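Side-chain contacts in pyocin-S2 (PDB 4QKO), which kills sensitive bacterial cells by breaking down their chromosomal DNA, this chain being its C-terminal HNH nuclease domain in complex with the immunity protein: residues Gln55-Val60 and Ile96-His101; Leu75-Met78 and Pro84-Arg87; Gln36-Leu41 and Tyr113-Leu118; Thr11-Pro16 and Lys40-Thr45. One frame throughout, in Å; residues are numbered along the deposited sequence.

Contact 1 (Gln55-Val60 and Ile96-His101); sequences QFWIAV and IKIEIH. With MG (magnesium ion), chain O.
A single water joins Trp-57 to Ile-98 in an otherwise apolar, buried contact. The indole NE1 donates to water 1 at 3.0 Å, and water 1 donates in turn to the backbone O of Ile-98 at 2.7 Å. The water lies in the indole plane, at the ring edge. It gives both buried polar atoms a partner although they do not bond directly. The benzene end of the same indole meets Ile-98, where CZ2 is 3.6 Å from CG2. This methyl also comes in at the ring edge, and the two side chains cross at about a right angle. The contact joins helix 49-62 to the approach and start of strand 99-102, the first strand of the ββα-metal motif of HNH nucleases. One residue past Ile-100, His-101 binds the magnesium ion through ND1 at 2.2 Å. Water 2 and His-126 are further ligands of this ion, and zinc binding is inferred here by similarity. Ile-100 points the opposite way, to the helix. Its extended side chain (chi2 172°) carries CD1 over one face of the Phe-56 ring, 4.0 Å from the centroid and 17° off the normal. That is a CH-pi contact. Phe-56 in turn sets its CD1 over the centre of one indole face, 3.6 Å above the plane.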
# COMPACT_ATOMS: atom_id res chain seq x y z
N GLN B 55 0.52 -5.83 12.75
CA GLN B 55 0.24 -7.27 12.77
C GLN B 55 -0.76 -7.70 11.75
O GLN B 55 -0.63 -8.77 11.22
CB GLN B 55 -0.21 -7.72 14.16
CG GLN B 55 1.00 -7.65 15.10
CD GLN B 55 0.62 -8.03 16.54
OE1 GLN B 55 -0.07 -9.03 16.78
NE2 GLN B 55 1.05 -7.21 17.51
N PHE B 56 -1.73 -6.85 11.44
CA PHE B 56 -2.69 -7.18 10.42
C PHE B 56 -2.06 -7.31 9.02
O PHE B 56 -2.25 -8.32 8.32
CB PHE B 56 -3.77 -6.11 10.41
CG PHE B 56 -4.76 -6.28 9.33
CD1 PHE B 56 -4.53 -5.76 8.07
CD2 PHE B 56 -5.92 -6.93 9.56
CE1 PHE B 56 -5.44 -5.98 7.07
CE2 PHE B 56 -6.85 -7.15 8.57
CZ PHE B 56 -6.61 -6.66 7.30
N TRP B 57 -1.28 -6.31 8.58
CA TRP B 57 -0.66 -6.45 7.27
C TRP B 57 0.45 -7.51 7.18
O TRP B 57 0.66 -8.13 6.16
CB TRP B 57 -0.16 -5.09 6.75
CG TRP B 57 -1.32 -4.23 6.49
CD1 TRP B 57 -1.65 -3.13 7.17
CD2 TRP B 57 -2.33 -4.39 5.49
NE1 TRP B 57 -2.85 -2.59 6.69
CE2 TRP B 57 -3.23 -3.32 5.61
CE3 TRP B 57 -2.55 -5.33 4.48
CZ2 TRP B 57 -4.36 -3.19 4.78
CZ3 TRP B 57 -3.65 -5.19 3.66
CH2 TRP B 57 -4.53 -4.18 3.80
N ILE B 58 1.13 -7.78 8.28
CA ILE B 58 2.10 -8.90 8.26
C ILE B 58 1.38 -10.23 8.06
O ILE B 58 1.83 -11.06 7.27
CB ILE B 58 2.95 -8.90 9.55
CG1 ILE B 58 3.99 -7.76 9.48
CG2 ILE B 58 3.62 -10.26 9.74
CD1 ILE B 58 4.38 -7.22 10.87
N ALA B 59 0.24 -10.38 8.69
CA ALA B 59 -0.58 -11.59 8.55
C ALA B 59 -1.09 -11.80 7.14
O ALA B 59 -1.09 -12.89 6.61
CB ALA B 59 -1.74 -11.55 9.52
N VAL B 60 -1.56 -10.71 6.54
CA VAL B 60 -1.93 -10.75 5.11
C VAL B 60 -0.79 -11.21 4.21
O VAL B 60 -0.96 -12.16 3.35
CB VAL B 60 -2.44 -9.38 4.67
CG1 VAL B 60 -2.72 -9.38 3.17
CG2 VAL B 60 -3.71 -9.08 5.42
N ILE B 96 -2.65 7.57 0.15
CA ILE B 96 -2.29 6.70 -0.92
C ILE B 96 -2.24 5.21 -0.51
O ILE B 96 -1.88 4.41 -1.30
CB ILE B 96 -0.97 7.20 -1.65
CG1 ILE B 96 0.24 7.16 -0.73
CG2 ILE B 96 -1.17 8.65 -2.11
CD1 ILE B 96 1.55 7.42 -1.45
N LYS B 97 -2.68 4.87 0.70
CA LYS B 97 -2.65 3.50 1.22
C LYS B 97 -4.04 3.04 1.65
O LYS B 97 -4.92 3.87 1.94
CB LYS B 97 -1.67 3.40 2.38
CG LYS B 97 -0.29 3.25 1.82
CD LYS B 97 0.73 3.44 2.86
CE LYS B 97 2.08 2.96 2.36
NZ LYS B 97 2.60 2.00 3.34
N ILE B 98 -4.25 1.74 1.61
CA ILE B 98 -5.43 1.13 2.16
C ILE B 98 -5.56 1.53 3.65
O ILE B 98 -4.57 1.50 4.47
CB ILE B 98 -5.40 -0.39 2.05
CG1 ILE B 98 -5.55 -0.94 0.59
CG2 ILE B 98 -6.48 -1.02 2.88
CD1 ILE B 98 -6.93 -0.75 -0.04
N GLU B 99 -6.79 1.87 4.02
CA GLU B 99 -7.14 2.25 5.39
C GLU B 99 -8.14 1.27 6.00
O GLU B 99 -8.99 0.77 5.33
CB GLU B 99 -7.70 3.69 5.46
CG GLU B 99 -6.69 4.73 4.94
CD GLU B 99 -7.27 6.14 4.67
OE1 GLU B 99 -8.49 6.35 4.88
OE2 GLU B 99 -6.52 7.05 4.23
N ILE B 100 -8.05 1.06 7.31
CA ILE B 100 -9.01 0.24 8.05
C ILE B 100 -9.93 1.16 8.86
O ILE B 100 -9.41 1.96 9.66
CB ILE B 100 -8.24 -0.72 8.96
CG1 ILE B 100 -7.52 -1.71 8.07
CG2 ILE B 100 -9.16 -1.50 9.88
CD1 ILE B 100 -6.56 -2.62 8.79
N HIS B 101 -11.24 1.06 8.57
CA HIS B 101 -12.36 1.92 9.10
C HIS B 101 -13.23 1.02 9.99
O HIS B 101 -13.33 -0.19 9.72
CB HIS B 101 -13.14 2.50 7.87
CG HIS B 101 -14.65 2.78 8.02
ND1 HIS B 101 -15.17 4.06 8.21
CD2 HIS B 101 -15.73 1.98 7.82
CE1 HIS B 101 -16.50 4.00 8.21
NE2 HIS B 101 -16.86 2.76 7.97
MG MG O . -13.58 5.40 8.88
O HOH W 1 -4.29 0.07 6.77
O HOH W 2 -13.16 4.73 10.85

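Contact 2 (Leu75-Met78 and Pro84-Arg87); sequences LAVM and PYVR
Tyr-85, whose ring edge meets Val-77, has its OH hydrogen-bonded to ND1 of His-34 of the immunity protein. The same ring meets Tyr-55 of that chain with nearly parallel planes, and Lys-97 makes a cation-pi contact with it. Within the nuclease, the contact with Val-77 is purely apolar. CG2 of Val-77 approaches CE1 of Tyr-85 to 4.2 Å, near the ring plane. The two side chains cross at about a right angle. The second pair is Met-78 and Pro-84. CG of Met-78 lies 4.1 Å from CD of Pro-84, and SD of Met-78 is equally 4.1 Å from CB of Pro-84. The methionine chain thus crosses the proline ring at a slant and touches it at two places. CG beside the backbone N (chi1 -72°) and a near-extended chi2 (150°) bring SD to the ring. Met-78 also packs on Val-60 and Ala-61 of helix 49-62, and Pro-84 on Trp-57. Together the two pairs join the end of helix 72-78 to the loop that leads toward strand 99-102. No hydrogen bond links the two segments. Their fit therefore rests on apolar packing, while the polar end of Tyr-85 serves the interface with the immunity protein.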
# COMPACT_ATOMS: atom_id res chain seq x y z
N LEU B 75 4.31 -6.68 -1.26
CA LEU B 75 4.61 -7.55 -0.16
C LEU B 75 5.81 -7.06 0.63
O LEU B 75 5.90 -7.25 1.86
CB LEU B 75 4.82 -8.94 -0.66
CG LEU B 75 3.59 -9.63 -1.23
CD1 LEU B 75 3.96 -10.86 -1.99
CD2 LEU B 75 2.65 -9.90 -0.05
N ALA B 76 6.73 -6.42 -0.05
CA ALA B 76 7.91 -5.90 0.61
C ALA B 76 7.51 -4.85 1.64
O ALA B 76 8.08 -4.80 2.74
CB ALA B 76 8.90 -5.35 -0.42
N VAL B 77 6.42 -4.14 1.38
CA VAL B 77 5.88 -3.15 2.29
C VAL B 77 5.08 -3.86 3.41
O VAL B 77 5.25 -3.53 4.59
CB VAL B 77 5.00 -2.13 1.52
CG1 VAL B 77 4.13 -1.35 2.48
CG2 VAL B 77 5.89 -1.20 0.71
N MET B 78 4.29 -4.86 3.03
CA MET B 78 3.35 -5.46 3.96
C MET B 78 4.05 -6.36 4.99
O MET B 78 3.64 -6.43 6.15
CB MET B 78 2.29 -6.25 3.17
CG MET B 78 1.32 -5.32 2.45
SD MET B 78 0.69 -6.11 0.94
CE MET B 78 -0.42 -7.12 1.81
N PRO B 84 -0.65 -1.69 1.97
CA PRO B 84 -0.31 -1.53 0.59
C PRO B 84 -0.75 -0.19 0.08
O PRO B 84 -1.73 0.40 0.54
CB PRO B 84 -1.10 -2.62 -0.11
CG PRO B 84 -2.20 -3.00 0.84
CD PRO B 84 -1.74 -2.65 2.20
N TYR B 85 -0.03 0.24 -0.95
CA TYR B 85 -0.47 1.40 -1.74
C TYR B 85 -1.69 1.05 -2.62
O TYR B 85 -1.81 -0.09 -3.12
CB TYR B 85 0.69 1.92 -2.65
CG TYR B 85 1.84 2.53 -1.86
CD1 TYR B 85 2.87 1.71 -1.34
CD2 TYR B 85 1.89 3.83 -1.59
CE1 TYR B 85 3.92 2.25 -0.62
CE2 TYR B 85 2.94 4.40 -0.91
CZ TYR B 85 3.95 3.60 -0.39
OH TYR B 85 5.01 4.14 0.34
N VAL B 86 -2.67 1.97 -2.72
CA VAL B 86 -3.77 1.79 -3.64
C VAL B 86 -3.41 2.22 -5.06
O VAL B 86 -2.37 2.85 -5.34
CB VAL B 86 -5.09 2.46 -3.18
CG1 VAL B 86 -5.44 1.94 -1.80
CG2 VAL B 86 -4.93 3.98 -3.15
N ARG B 87 -4.25 1.82 -5.95
CA ARG B 87 -4.16 2.26 -7.35
C ARG B 87 -4.27 3.75 -7.42
O ARG B 87 -4.96 4.37 -6.60
CB ARG B 87 -5.25 1.62 -8.18
CG ARG B 87 -5.05 0.14 -8.45
CD ARG B 87 -6.33 -0.46 -9.01
NE ARG B 87 -6.13 -1.89 -9.28
CZ ARG B 87 -5.52 -2.37 -10.36
NH1 ARG B 87 -5.10 -1.59 -11.35
NH2 ARG B 87 -5.35 -3.69 -10.45

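Contact 3 (Gln36-Leu41 and Tyr113-Leu118); sequences QIADKL and YNMGNL
The ring of Phe-52 on helix 49-62 is packed by both Met-115 and Leu-41, which also touch each other across the contact. A second ring, that of Tyr-113, meets Phe-52 and Phe-46 with steeply inclined planes. The Asn-114 amide serves its own segment. Its OD1 accepts from the backbone N of Gly-116 at 2.9 Å, closing an Asx turn. The bond is bent, and the donor sits 45° above the carbonyl plane. This turn leads into the short 3-10 segment 115-117 that displays Met-115.

The contact itself is carried by that methionine. Its CG lies 3.6 Å from CB of Ala-38, and its CB lies 3.9 Å from the same methyl. The small alanine thus lets the base of the methionine side chain come close to helix 35-41. Further out, CE of Met-115 reaches CD1 of Leu-41 at 4.1 Å. Bends at chi2 (-65°) and chi3 (145°) carry the methyl there, and the two side chains cross at about a right angle. All three residues are buried. The packing joins helix 35-41 to the loop between strands 99-102 and 118-121, with helix 49-62 covering it through Phe-52 and the chain at Ala-10 also touching Met-115.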
# COMPACT_ATOMS: atom_id res chain seq x y z
N GLN B 36 -9.51 -15.93 7.37
CA GLN B 36 -8.17 -16.47 7.78
C GLN B 36 -7.39 -15.49 8.60
O GLN B 36 -6.50 -15.88 9.38
CB GLN B 36 -7.08 -16.69 6.67
CG GLN B 36 -7.34 -17.17 5.35
CD GLN B 36 -8.02 -16.22 4.40
OE1 GLN B 36 -9.19 -15.87 4.61
NE2 GLN B 36 -7.42 -16.08 3.27
N ILE B 37 -7.59 -14.21 8.34
CA ILE B 37 -6.85 -13.17 9.06
C ILE B 37 -7.47 -12.92 10.44
O ILE B 37 -6.76 -12.88 11.42
CB ILE B 37 -6.78 -11.85 8.23
CG1 ILE B 37 -6.17 -12.15 6.87
CG2 ILE B 37 -6.03 -10.77 9.02
CD1 ILE B 37 -4.78 -12.84 6.83
N ALA B 38 -8.80 -12.86 10.49
CA ALA B 38 -9.51 -12.85 11.76
C ALA B 38 -9.11 -14.03 12.65
O ALA B 38 -8.89 -13.84 13.83
CB ALA B 38 -10.99 -12.87 11.58
N ASP B 39 -8.99 -15.20 12.06
CA ASP B 39 -8.52 -16.38 12.77
C ASP B 39 -7.10 -16.20 13.28
O ASP B 39 -6.80 -16.47 14.45
CB ASP B 39 -8.48 -17.61 11.87
CG ASP B 39 -9.87 -18.18 11.48
OD1 ASP B 39 -10.90 -17.86 12.13
OD2 ASP B 39 -9.90 -18.97 10.46
N LYS B 40 -6.19 -15.82 12.39
CA LYS B 40 -4.77 -15.70 12.76
C LYS B 40 -4.58 -14.73 13.94
O LYS B 40 -3.74 -14.93 14.83
CB LYS B 40 -3.98 -15.30 11.52
CG LYS B 40 -2.50 -15.11 11.66
CD LYS B 40 -1.76 -16.36 12.09
CE LYS B 40 -1.80 -17.49 11.06
NZ LYS B 40 -0.88 -18.62 11.47
N LEU B 41 -5.37 -13.67 13.96
CA LEU B 41 -5.27 -12.67 14.97
C LEU B 41 -6.08 -12.91 16.24
O LEU B 41 -5.87 -12.17 17.16
CB LEU B 41 -5.63 -11.28 14.44
CG LEU B 41 -4.74 -10.81 13.30
CD1 LEU B 41 -5.29 -9.49 12.87
CD2 LEU B 41 -3.25 -10.70 13.57
N TYR B 113 -11.26 -3.73 18.14
CA TYR B 113 -10.59 -4.85 17.44
C TYR B 113 -11.51 -6.05 17.20
O TYR B 113 -11.06 -7.16 17.11
CB TYR B 113 -9.35 -5.27 18.24
CG TYR B 113 -8.37 -4.15 18.53
CD1 TYR B 113 -7.58 -3.59 17.52
CD2 TYR B 113 -8.28 -3.59 19.78
CE1 TYR B 113 -6.72 -2.56 17.78
CE2 TYR B 113 -7.41 -2.55 20.04
CZ TYR B 113 -6.63 -2.02 19.05
OH TYR B 113 -5.71 -1.01 19.32
N ASN B 114 -12.81 -5.79 17.09
CA ASN B 114 -13.79 -6.79 16.69
C ASN B 114 -13.71 -6.88 15.20
O ASN B 114 -13.97 -5.92 14.52
CB ASN B 114 -15.21 -6.29 17.09
CG ASN B 114 -16.33 -7.22 16.64
OD1 ASN B 114 -16.13 -8.14 15.88
ND2 ASN B 114 -17.53 -7.02 17.20
N MET B 115 -13.36 -8.02 14.68
CA MET B 115 -13.20 -8.17 13.20
C MET B 115 -14.44 -7.98 12.42
O MET B 115 -14.37 -7.63 11.27
CB MET B 115 -12.62 -9.52 12.82
CG MET B 115 -11.28 -9.80 13.46
SD MET B 115 -9.91 -8.72 12.97
CE MET B 115 -8.93 -8.52 14.40
N GLY B 116 -15.59 -8.23 13.01
CA GLY B 116 -16.88 -7.91 12.37
C GLY B 116 -17.17 -6.39 12.28
O GLY B 116 -18.13 -6.01 11.60
N ASN B 117 -16.36 -5.54 12.91
CA ASN B 117 -16.57 -4.13 12.87
C ASN B 117 -15.60 -3.45 11.89
O ASN B 117 -15.60 -2.25 11.85
CB ASN B 117 -16.29 -3.46 14.22
CG ASN B 117 -16.99 -2.10 14.38
OD1 ASN B 117 -17.94 -1.79 13.69
ND2 ASN B 117 -16.47 -1.27 15.27
N LEU B 118 -14.66 -4.20 11.33
CA LEU B 118 -13.64 -3.59 10.47
C LEU B 118 -13.85 -3.83 8.99
O LEU B 118 -14.28 -4.88 8.56
CB LEU B 118 -12.32 -4.14 10.88
CG LEU B 118 -11.98 -3.96 12.34
CD1 LEU B 118 -10.64 -4.54 12.54
CD2 LEU B 118 -12.00 -2.52 12.75

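Contact 4 (Thr11-Pro16 and Lys40-Thr45); sequences TGKGQP and KLRGKT
Arg-42 turns the edge of its guanidinium, not a face, to the backbone O of Gly-12. NH2 donates to this oxygen at 2.9 Å in a nearly straight bond (167°). NE of Arg-42 also points at the O of Gly-12, but at 3.4 Å this second bond is weak. The oxygen lies almost in the guanidinium plane, 6° out of it. Seen from the carbonyl, NH2 is tilted 31° out of its plane. The aliphatic chain leaves the backbone extended and bends at chi3, which brings the end of Arg-42 over to the loop.

Lys-13 runs obliquely to the arginine. Only the base of its side chain comes near, with CG 4.2 Å from NH2 of Arg-42. Its NZ stays 6.7 Å from NH2 of Arg-42, and the two like charges are not in contact. Water 3 adds a bridge in the plane of the guanidinium. It accepts from NH2 of Arg-42 at 3.2 Å and from the backbone N of Gly-14 at 3.1 Å. The guanidinium has a further partner: NH1 forms a salt bridge with OD1 of Asp-39, three residues earlier on helix 35-41.

Arg-42 opens the corner of a type II turn from Leu-41 to Lys-44, closed by Lys-44 N to Leu-41 O at 3.0 Å. Gly-43 takes the positive phi that this turn needs. This surface contact ties the loop after strand 8-9 to the turn between helix 35-41 and strand 45-46, where those two strands pair antiparallel.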
# COMPACT_ATOMS: atom_id res chain seq x y z
N THR B 11 -11.06 -9.87 18.40
CA THR B 11 -12.07 -10.89 18.50
C THR B 11 -12.92 -10.88 17.28
O THR B 11 -12.83 -10.00 16.41
CB THR B 11 -12.92 -10.67 19.75
OG1 THR B 11 -13.77 -11.80 19.95
CG2 THR B 11 -13.73 -9.43 19.64
N GLY B 12 -13.76 -11.87 17.19
CA GLY B 12 -14.74 -11.88 16.15
C GLY B 12 -14.35 -12.60 14.92
O GLY B 12 -13.27 -13.22 14.79
N LYS B 13 -15.27 -12.55 13.98
CA LYS B 13 -15.20 -13.40 12.84
C LYS B 13 -15.06 -12.50 11.63
O LYS B 13 -15.69 -11.41 11.57
CB LYS B 13 -16.45 -14.25 12.76
CG LYS B 13 -16.33 -15.38 13.76
CD LYS B 13 -17.63 -16.01 14.19
CE LYS B 13 -17.32 -17.34 14.88
NZ LYS B 13 -18.37 -18.35 14.59
N GLY B 14 -14.22 -12.92 10.69
CA GLY B 14 -14.15 -12.23 9.40
C GLY B 14 -15.13 -12.88 8.43
O GLY B 14 -16.10 -13.46 8.86
N GLN B 15 -14.92 -12.73 7.13
CA GLN B 15 -15.73 -13.33 6.12
C GLN B 15 -14.86 -14.04 5.12
O GLN B 15 -13.73 -13.64 4.93
CB GLN B 15 -16.49 -12.23 5.40
CG GLN B 15 -17.53 -11.52 6.23
CD GLN B 15 -18.67 -12.42 6.61
OE1 GLN B 15 -18.97 -12.61 7.80
NE2 GLN B 15 -19.27 -13.05 5.62
N PRO B 16 -15.35 -15.09 4.49
CA PRO B 16 -14.65 -15.73 3.37
C PRO B 16 -14.55 -14.75 2.20
O PRO B 16 -15.53 -14.11 1.86
CB PRO B 16 -15.54 -16.93 3.00
CG PRO B 16 -16.89 -16.57 3.49
CD PRO B 16 -16.72 -15.66 4.70
N LYS B 40 -6.19 -15.82 12.39
CA LYS B 40 -4.77 -15.70 12.76
C LYS B 40 -4.58 -14.73 13.94
O LYS B 40 -3.74 -14.93 14.83
CB LYS B 40 -3.98 -15.30 11.52
CG LYS B 40 -2.50 -15.11 11.66
CD LYS B 40 -1.76 -16.36 12.09
CE LYS B 40 -1.80 -17.49 11.06
NZ LYS B 40 -0.88 -18.62 11.47
N LEU B 41 -5.37 -13.67 13.96
CA LEU B 41 -5.27 -12.67 14.97
C LEU B 41 -6.08 -12.91 16.24
O LEU B 41 -5.87 -12.17 17.16
CB LEU B 41 -5.63 -11.28 14.44
CG LEU B 41 -4.74 -10.81 13.30
CD1 LEU B 41 -5.29 -9.49 12.87
CD2 LEU B 41 -3.25 -10.70 13.57
N ARG B 42 -6.99 -13.87 16.24
CA ARG B 42 -8.00 -14.03 17.30
C ARG B 42 -7.31 -14.21 18.65
O ARG B 42 -6.39 -15.00 18.76
CB ARG B 42 -8.93 -15.22 16.95
CG ARG B 42 -10.01 -15.43 18.02
CD ARG B 42 -11.11 -16.35 17.58
NE ARG B 42 -11.71 -15.86 16.37
CZ ARG B 42 -11.63 -16.43 15.19
NH1 ARG B 42 -10.95 -17.56 15.02
NH2 ARG B 42 -12.21 -15.80 14.14
N GLY B 43 -7.67 -13.38 19.63
CA GLY B 43 -7.09 -13.50 20.98
C GLY B 43 -5.78 -12.74 21.16
O GLY B 43 -5.34 -12.54 22.30
N LYS B 44 -5.13 -12.29 20.08
CA LYS B 44 -3.98 -11.41 20.25
C LYS B 44 -4.32 -10.05 20.88
O LYS B 44 -5.38 -9.52 20.65
CB LYS B 44 -3.24 -11.22 18.93
CG LYS B 44 -2.65 -12.54 18.47
CD LYS B 44 -1.74 -12.31 17.31
CE LYS B 44 -1.21 -13.65 16.80
NZ LYS B 44 0.16 -13.45 16.27
N THR B 45 -3.43 -9.53 21.73
CA THR B 45 -3.62 -8.24 22.35
C THR B 45 -2.73 -7.22 21.69
O THR B 45 -1.64 -7.55 21.21
CB THR B 45 -3.34 -8.29 23.87
OG1 THR B 45 -1.97 -8.54 24.07
CG2 THR B 45 -4.07 -9.38 24.52
O HOH W 3 -12.92 -15.72 11.06

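Contacts 3 and 4 lie together, centres about 3 Å apart. They share Lys-40 and Leu-41 of helix 35-41, and Thr-11 probably bonds through its backbone to Tyr-113 and Met-115. Contact 1 is central, its centre about 12 Å from that of contact 3, with Phe-56 packing on Ile-37. Contact 2 is about 9 Å from contact 1, centre to centre; backbone bonds probably pair Pro-84 with Ile-98 and Val-86 with Ile-96. Contacts 2 and 3, centres about 20 Å apart, lie on opposite sides of the chain's centre. Along the chain, contact 4 closes first; contact 3 then spans contact 1, which spans contact 2. Helix 49-62 thus links the N-terminal part, the metal-binding strand and the immunity-protein face within one nuclease domain.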